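Local structure of D-alanyl-D-alanine carboxypeptidase (Enterococcus faecalis V583, 5ZHW) at residues 173-178 with 192-197. The protein removes the C-terminal D-alanine from peptidoglycan-derived pentapeptides as a zinc-dependent DD-carboxypeptidase, an activity linked to antibiotic resistance. Numbering follows the deposited sequence.
With CU (copper (II) ion), chain C; DAL (D-alanine), chain E; DAL (D-alanine), chain D.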
ATOM      1  N   PHE A 173       5.216   9.197   0.528  1.00 25.04           N
ATOM      2  CA  PHE A 173       4.208   8.153   0.492  1.00 24.51           C
ATOM      3  C   PHE A 173       2.858   8.721   0.062  1.00 24.87           C
ATOM      4  O   PHE A 173       2.474   9.842   0.433  1.00 25.13           O
ATOM      5  CB  PHE A 173       4.077   7.513   1.864  1.00 24.97           C
ATOM      6  CG  PHE A 173       5.246   6.677   2.261  1.00 23.47           C
ATOM      7  CD1 PHE A 173       6.328   7.244   2.900  1.00 24.47           C
ATOM      8  CD2 PHE A 173       5.262   5.318   2.002  1.00 24.30           C
ATOM      9  CE1 PHE A 173       7.417   6.470   3.282  1.00 23.78           C
ATOM     10  CE2 PHE A 173       6.347   4.536   2.373  1.00 23.67           C
ATOM     11  CZ  PHE A 173       7.415   5.107   3.017  1.00 23.37           C
ATOM     12  N   ILE A 174       2.128   7.932  -0.704  1.00 24.22           N
ATOM     13  CA  ILE A 174       0.806   8.310  -1.123  1.00 26.36           C
ATOM     14  C   ILE A 174      -0.195   7.298  -0.650  1.00 26.81           C
ATOM     15  O   ILE A 174       0.118   6.107  -0.505  1.00 25.82           O
ATOM     16  CB  ILE A 174       0.686   8.453  -2.649  1.00 27.08           C
ATOM     17  CG1 ILE A 174       1.084   7.152  -3.377  1.00 26.74           C
ATOM     18  CG2 ILE A 174       1.553   9.616  -3.093  1.00 28.57           C
ATOM     19  CD1 ILE A 174       0.868   7.182  -4.875  1.00 26.47           C
ATOM     20  N   ARG A 175      -1.402   7.799  -0.412  1.00 27.21           N
ATOM     21  CA  ARG A 175      -2.562   6.968  -0.193  1.00 27.46           C
ATOM     22  C   ARG A 175      -2.894   6.326  -1.536  1.00 26.17           C
ATOM     23  O   ARG A 175      -3.474   6.948  -2.412  1.00 25.60           O
ATOM     24  CB  ARG A 175      -3.711   7.828   0.337  1.00 28.75           C
ATOM     25  CG  ARG A 175      -4.899   7.013   0.781  1.00 31.59           C
ATOM     26  CD  ARG A 175      -6.009   7.914   1.277  1.00 32.97           C
ATOM     27  NE  ARG A 175      -7.216   7.163   1.604  1.00 33.90           N
ATOM     28  CZ  ARG A 175      -8.296   7.697   2.185  1.00 39.89           C
ATOM     29  NH1 ARG A 175      -8.330   8.998   2.492  1.00 40.41           N
ATOM     30  NH2 ARG A 175      -9.360   6.930   2.462  1.00 40.56           N
ATOM     31  N   ARG A 176      -2.471   5.083  -1.706  1.00 25.51           N
ATOM     32  CA  ARG A 176      -2.452   4.472  -3.011  1.00 24.92           C
ATOM     33  C   ARG A 176      -3.815   4.249  -3.646  1.00 25.77           C
ATOM     34  O   ARG A 176      -3.945   4.384  -4.876  1.00 24.77           O
ATOM     35  CB  ARG A 176      -1.725   3.132  -2.938  1.00 26.02           C
ATOM     36  CG  ARG A 176      -1.526   2.427  -4.275  1.00 26.19           C
ATOM     37  CD  ARG A 176      -0.665   3.237  -5.233  1.00 26.75           C
ATOM     38  NE  ARG A 176      -0.477   2.547  -6.501  1.00 26.97           N
ATOM     39  CZ  ARG A 176      -1.334   2.541  -7.527  1.00 28.55           C
ATOM     40  NH1 ARG A 176      -2.489   3.184  -7.472  1.00 29.92           N
ATOM     41  NH2 ARG A 176      -1.015   1.887  -8.641  1.00 29.07           N
ATOM     42  N   TYR A 177      -4.800   3.867  -2.828  1.00 25.20           N
ATOM     43  CA  TYR A 177      -6.104   3.438  -3.310  1.00 26.49           C
ATOM     44  C   TYR A 177      -7.202   4.296  -2.646  1.00 27.09           C
ATOM     45  O   TYR A 177      -7.900   3.858  -1.726  1.00 26.83           O
ATOM     46  CB  TYR A 177      -6.318   1.938  -3.052  1.00 28.32           C
ATOM     47  CG  TYR A 177      -5.225   1.039  -3.590  1.00 28.36           C
ATOM     48  CD1 TYR A 177      -4.960   0.974  -4.954  1.00 28.97           C
ATOM     49  CD2 TYR A 177      -4.450   0.252  -2.727  1.00 29.69           C
ATOM     50  CE1 TYR A 177      -3.953   0.150  -5.456  1.00 29.08           C
ATOM     51  CE2 TYR A 177      -3.454  -0.580  -3.210  1.00 29.88           C
ATOM     52  CZ  TYR A 177      -3.201  -0.630  -4.584  1.00 30.66           C
ATOM     53  OH  TYR A 177      -2.190  -1.443  -5.079  1.00 28.55           O
ATOM     54  N   PRO A 178      -7.339   5.547  -3.099  1.00 28.60           N
ATOM     55  CA  PRO A 178      -8.342   6.393  -2.482  1.00 30.33           C
ATOM     56  C   PRO A 178      -9.760   6.101  -2.983  1.00 31.83           C
ATOM     57  O   PRO A 178      -9.943   5.615  -4.115  1.00 31.02           O
ATOM     58  CB  PRO A 178      -7.878   7.803  -2.841  1.00 31.23           C
ATOM     59  CG  PRO A 178      -7.162   7.641  -4.136  1.00 31.04           C
ATOM     60  CD  PRO A 178      -6.557   6.267  -4.120  1.00 29.27           C
ATOM     61  N   TRP A 192      -5.419   2.127   4.896  1.00 28.13           N
ATOM     62  CA  TRP A 192      -4.151   1.624   5.448  1.00 28.08           C
ATOM     63  C   TRP A 192      -2.976   1.469   4.443  1.00 26.64           C
ATOM     64  O   TRP A 192      -1.833   1.410   4.861  1.00 26.75           O
ATOM     65  CB  TRP A 192      -4.382   0.271   6.145  1.00 28.72           C
ATOM     66  CG  TRP A 192      -5.060  -0.702   5.263  1.00 29.46           C
ATOM     67  CD1 TRP A 192      -4.489  -1.456   4.309  1.00 28.18           C
ATOM     68  CD2 TRP A 192      -6.467  -0.976   5.210  1.00 30.16           C
ATOM     69  NE1 TRP A 192      -5.435  -2.194   3.663  1.00 29.53           N
ATOM     70  CE2 TRP A 192      -6.664  -1.919   4.199  1.00 30.63           C
ATOM     71  CE3 TRP A 192      -7.574  -0.517   5.926  1.00 32.32           C
ATOM     72  CZ2 TRP A 192      -7.936  -2.431   3.883  1.00 31.45           C
ATOM     73  CZ3 TRP A 192      -8.838  -1.023   5.612  1.00 32.34           C
ATOM     74  CH2 TRP A 192      -9.002  -1.967   4.600  1.00 31.65           C
ATOM     75  N   HIS A 193      -3.241   1.401   3.143  1.00 26.55           N
ATOM     76  CA  HIS A 193      -2.191   1.036   2.168  1.00 26.00           C
ATOM     77  C   HIS A 193      -1.495   2.272   1.587  1.00 25.10           C
ATOM     78  O   HIS A 193      -2.089   3.036   0.816  1.00 25.27           O
ATOM     79  CB  HIS A 193      -2.767   0.173   1.059  1.00 24.93           C
ATOM     80  CG  HIS A 193      -1.751  -0.336   0.076  1.00 25.42           C
ATOM     81  ND1 HIS A 193      -1.405  -1.668  -0.018  1.00 24.44           N
ATOM     82  CD2 HIS A 193      -1.050   0.304  -0.896  1.00 25.29           C
ATOM     83  CE1 HIS A 193      -0.524  -1.815  -0.997  1.00 25.88           C
ATOM     84  NE2 HIS A 193      -0.294  -0.634  -1.544  1.00 23.92           N
ATOM     85  N   TYR A 194      -0.227   2.420   1.953  1.00 23.99           N
ATOM     86  CA  TYR A 194       0.617   3.535   1.548  1.00 24.70           C
ATOM     87  C   TYR A 194       1.802   3.051   0.695  1.00 24.61           C
ATOM     88  O   TYR A 194       2.430   2.040   1.018  1.00 23.20           O
ATOM     89  CB  TYR A 194       1.048   4.347   2.787  1.00 23.69           C
ATOM     90  CG  TYR A 194      -0.077   5.261   3.142  1.00 25.21           C
ATOM     91  CD1 TYR A 194      -1.209   4.795   3.838  1.00 26.84           C
ATOM     92  CD2 TYR A 194      -0.095   6.555   2.665  1.00 25.65           C
ATOM     93  CE1 TYR A 194      -2.292   5.635   4.083  1.00 26.37           C
ATOM     94  CE2 TYR A 194      -1.167   7.389   2.898  1.00 27.75           C
ATOM     95  CZ  TYR A 194      -2.263   6.938   3.608  1.00 27.20           C
ATOM     96  OH  TYR A 194      -3.289   7.836   3.803  1.00 27.15           O
ATOM     97  N   ARG A 195       2.063   3.783  -0.394  1.00 23.35           N
ATOM     98  CA  ARG A 195       3.056   3.426  -1.396  1.00 23.76           C
ATOM     99  C   ARG A 195       4.114   4.505  -1.452  1.00 24.11           C
ATOM    100  O   ARG A 195       3.760   5.687  -1.546  1.00 24.89           O
ATOM    101  CB  ARG A 195       2.363   3.282  -2.745  1.00 24.94           C
ATOM    102  CG  ARG A 195       3.245   3.349  -3.985  1.00 25.59           C
ATOM    103  CD  ARG A 195       4.291   2.263  -4.034  1.00 26.08           C
ATOM    104  NE  ARG A 195       5.257   2.596  -5.063  1.00 26.36           N
ATOM    105  CZ  ARG A 195       5.165   2.297  -6.360  1.00 25.49           C
ATOM    106  NH1 ARG A 195       4.150   1.608  -6.840  1.00 24.15           N
ATOM    107  NH2 ARG A 195       6.133   2.700  -7.191  1.00 27.19           N
ATOM    108  N   TYR A 196       5.393   4.112  -1.382  1.00 22.88           N
ATOM    109  CA  TYR A 196       6.497   5.059  -1.575  1.00 25.00           C
ATOM    110  C   TYR A 196       6.691   5.368  -3.079  1.00 25.30           C
ATOM    111  O   TYR A 196       6.911   4.458  -3.887  1.00 23.38           O
ATOM    112  CB  TYR A 196       7.823   4.551  -1.006  1.00 24.35           C
ATOM    113  CG  TYR A 196       8.920   5.601  -1.126  1.00 25.94           C
ATOM    114  CD1 TYR A 196       9.003   6.658  -0.214  1.00 26.57           C
ATOM    115  CD2 TYR A 196       9.855   5.551  -2.156  1.00 26.82           C
ATOM    116  CE1 TYR A 196       9.979   7.626  -0.323  1.00 27.26           C
ATOM    117  CE2 TYR A 196      10.835   6.515  -2.281  1.00 27.85           C
ATOM    118  CZ  TYR A 196      10.894   7.549  -1.359  1.00 28.05           C
ATOM    119  OH  TYR A 196      11.863   8.496  -1.468  1.00 28.85           O
ATOM    120  N   VAL A 197       6.591   6.646  -3.421  1.00 25.56           N
ATOM    121  CA  VAL A 197       6.929   7.161  -4.762  1.00 27.47           C
ATOM    122  C   VAL A 197       8.008   8.267  -4.761  1.00 28.35           C
ATOM    123  O   VAL A 197       8.530   8.621  -5.826  1.00 28.28           O
ATOM    124  CB  VAL A 197       5.673   7.643  -5.522  1.00 27.83           C
ATOM    125  CG1 VAL A 197       4.757   6.466  -5.855  1.00 29.29           C
ATOM    126  CG2 VAL A 197       4.901   8.696  -4.753  1.00 27.26           C
TER
HETATM  127 CU    CU C 301      -1.563  -3.114   1.338  1.00 27.27          CU
HETATM  128  N   DAL E 303      -4.223  -7.098   1.816  1.00 57.65           N
HETATM  129  CA  DAL E 303      -4.661  -5.684   1.881  1.00 58.32           C
HETATM  130  CB  DAL E 303      -6.189  -5.523   1.774  1.00 58.37           C
HETATM  131  C   DAL E 303      -3.938  -4.820   0.824  1.00 53.37           C
HETATM  132  O   DAL E 303      -3.395  -3.782   1.192  1.00 42.16           O
HETATM  133  N   DAL D 302      -3.981  -5.295  -0.459  1.00 57.18           N
HETATM  134  CA  DAL D 302      -3.352  -4.641  -1.653  1.00 48.79           C
HETATM  135  CB  DAL D 302      -4.406  -4.254  -2.726  1.00 46.71           C
HETATM  136  C   DAL D 302      -2.382  -5.634  -2.297  1.00 39.13           C
HETATM  137  O   DAL D 302      -2.723  -6.785  -2.360  1.00 28.57           O
HETATM  138  OXT DAL D 302      -1.351  -5.196  -2.794  1.00 44.63           O
HETATM  139  O   HOH W   1      -4.629   3.502  -0.047  1.00 23.94           O
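H193 and Y177 meet where two antiparallel strands run out toward the metal site, and the histidine illustrates how a sheet can present a ligand to a metal. Its CG stands anti to the backbone N (chi1 -176°), and CB lies near the copper ion that occupies the zinc site here. On one edge ND1 binds the copper at 2.0 Å, beside the D-alanine O of chain E that shares the metal; H140 and D147 complete the set. On the other branch CD2 rests 3.6 Å from CB of R176, while CE2 of Y177 sits 3.4 Å above the centre of one imidazole face, the two rings inclined at 48°. CG, 3.7 Å from that CE2, and CE1 lie under it too. At the tip, NE2 is hydrogen-bonded to E139; the copper on ND1 and this second-shell carboxylate together hold the ring's rotation, and the carboxylate would probably make the imidazole a stronger ligand. E139 also forms salt bridges with R176 and R195.

Backbone bonds hold the two strands in register. I174 and R195 are a hydrogen-bonded pair, I174 N giving to R195 O at 2.9 Å and R195 N to I174 O at 3.0 Å; past them R176 N gives a longer hydrogen bond to H193 O, 3.3 Å. On the face bearing F173 and Y196, the tyrosine turns its edge to the phenylalanine ring, planes at 70°.

Strand 193-196 lies between 145-150 and 173-175, an edge strand of the four-stranded antiparallel sheet, with helix 157-167 against Y194 and helix 212-219 against I174, R176 and R195.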